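Local coordinates for possible adhesin (Caldicellulosiruptor kronotskyensis, PDB 4WA0), which probably mediates attachment of the cell to cellulose as a tapirin, the piece described here being its C-terminal beta-helix domain, at residues Val136-Ala140 with Asn159-Tyr163. Numbering follows the deposited sequence.
Sequences VSTLA and NSAVY
Leu139 and Ala161 sit side by side on neighbouring coils of the beta-helix, with Ala140 and Val162 as the next parallel pair. Three backbone hydrogen bonds tie the coils together just past a corner of the chain at Ser137 and Thr138. Ala161 N donates to Thr138 O (2.9 Å), and Ala140 N in turn reaches Ala161 O (2.9 Å). One residue further on, Tyr163 N closes on Ala140 O (2.8 Å). The acceptors also meet CA-H groups, the shortest such contact being Leu139 CA to Ala161 O at 3.1 Å.

Leu139 can be followed outward. Its CB stands 4.0 Å from Ala161 O. CG lies anti to the backbone N (chi1 176°), and a chi2 of 70° turns CD1 toward segment 159-163, although the side chain starts out along the face it shares with Ala161. That methyl comes within 3.5 Å of Ala161 O and, at the tip of the branch, meets the edge of the Tyr163 ring at CE1 (4.0 Å). Ala140 O also lies in the ring plane, at the edge by Tyr163 CD1, while Tyr184 stacks on the ring from the following coil.

On the other face, which is buried, Ala140 CB rests against both methyls of Val162, CG2 being the nearer at 4.1 Å. This layer carries on through Leu119 and Leu183 of the flanking strands. At the corner, Ser160 CB packs against the carbonyl oxygens of Ser137 and Thr138, whereas its OG bonds to Lys157 O in its own coil.

Directional backbone bonds therefore set the register between coils. No side chain makes a hydrogen bond across the contact; they add van der Waals packing against each other and against backbone carbonyls, small and sealed inside, leucine against tyrosine on the partly exposed outside.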
loop_
_atom_site.group_PDB
_atom_site.type_symbol
_atom_site.label_atom_id
_atom_site.label_comp_id
_atom_site.label_asym_id
_atom_site.label_seq_id
_atom_site.Cartn_x
_atom_site.Cartn_y
_atom_site.Cartn_z
ATOM N N VAL A 136 11.493 -10.363 11.790
ATOM C CA VAL A 136 10.783 -11.421 11.071
ATOM C C VAL A 136 10.266 -12.386 12.101
ATOM O O VAL A 136 11.045 -12.909 12.915
ATOM C CB VAL A 136 11.679 -12.136 10.054
ATOM C CG1 VAL A 136 10.905 -13.302 9.451
ATOM C CG2 VAL A 136 12.172 -11.143 9.003
ATOM N N SER A 137 8.943 -12.572 12.142
ATOM C CA SER A 137 8.417 -13.393 13.252
ATOM C C SER A 137 8.358 -14.877 12.955
ATOM O O SER A 137 8.485 -15.676 13.936
ATOM C CB SER A 137 7.099 -12.782 13.820
ATOM O OG SER A 137 6.041 -12.949 12.988
ATOM N N THR A 138 8.124 -15.267 11.706
ATOM C CA THR A 138 7.960 -16.697 11.360
ATOM C C THR A 138 8.893 -17.237 10.251
ATOM O O THR A 138 9.553 -18.271 10.405
ATOM C CB THR A 138 6.461 -16.983 11.077
ATOM O OG1 THR A 138 5.712 -16.608 12.224
ATOM C CG2 THR A 138 6.176 -18.404 10.768
ATOM N N LEU A 139 8.907 -16.556 9.095
ATOM C CA LEU A 139 9.558 -17.082 7.937
ATOM C C LEU A 139 10.086 -16.001 7.013
ATOM O O LEU A 139 9.440 -14.950 6.801
ATOM C CB LEU A 139 8.559 -17.926 7.209
ATOM C CG LEU A 139 8.838 -18.579 5.879
ATOM C CD1 LEU A 139 9.839 -19.682 6.113
ATOM C CD2 LEU A 139 7.627 -19.269 5.266
ATOM N N ALA A 140 11.256 -16.238 6.433
ATOM C CA ALA A 140 11.763 -15.332 5.379
ATOM C C ALA A 140 12.552 -16.179 4.387
ATOM O O ALA A 140 13.257 -17.151 4.750
ATOM C CB ALA A 140 12.612 -14.185 5.927
ATOM N N ASN A 159 11.861 -19.202 17.141
ATOM C CA ASN A 159 11.452 -20.306 16.269
ATOM C C ASN A 159 11.170 -19.970 14.832
ATOM O O ASN A 159 10.625 -20.794 14.091
ATOM C CB ASN A 159 10.299 -21.038 16.931
ATOM C CG ASN A 159 10.706 -21.521 18.296
ATOM O OD1 ASN A 159 11.678 -22.276 18.393
ATOM N ND2 ASN A 159 10.087 -20.977 19.358
ATOM N N SER A 160 11.622 -18.777 14.403
ATOM C CA SER A 160 11.458 -18.364 13.007
ATOM C C SER A 160 12.402 -19.237 12.150
ATOM O O SER A 160 13.247 -19.965 12.697
ATOM C CB SER A 160 11.730 -16.854 12.823
ATOM O OG SER A 160 13.058 -16.553 13.186
ATOM N N ALA A 161 12.210 -19.224 10.838
ATOM C CA ALA A 161 13.039 -19.933 9.845
ATOM C C ALA A 161 13.344 -18.938 8.747
ATOM O O ALA A 161 12.423 -18.346 8.103
ATOM C CB ALA A 161 12.296 -21.124 9.283
ATOM N N VAL A 162 14.631 -18.698 8.520
ATOM C CA VAL A 162 15.011 -17.667 7.545
ATOM C C VAL A 162 16.016 -18.269 6.595
ATOM O O VAL A 162 17.004 -18.840 7.063
ATOM C CB VAL A 162 15.657 -16.501 8.283
ATOM C CG1 VAL A 162 16.282 -15.577 7.282
ATOM C CG2 VAL A 162 14.631 -15.820 9.151
ATOM N N TYR A 163 15.825 -18.108 5.303
ATOM C CA TYR A 163 16.661 -18.759 4.284
ATOM C C TYR A 163 17.185 -17.661 3.371
ATOM O O TYR A 163 16.362 -16.948 2.842
ATOM C CB TYR A 163 15.837 -19.698 3.502
ATOM C CG TYR A 163 15.133 -20.828 4.267
ATOM C CD1 TYR A 163 13.983 -20.579 4.947
ATOM C CD2 TYR A 163 15.659 -22.151 4.292
ATOM C CE1 TYR A 163 13.341 -21.574 5.639
ATOM C CE2 TYR A 163 15.014 -23.160 4.961
ATOM C CZ TYR A 163 13.850 -22.854 5.640
ATOM O OH TYR A 163 13.193 -23.819 6.363
#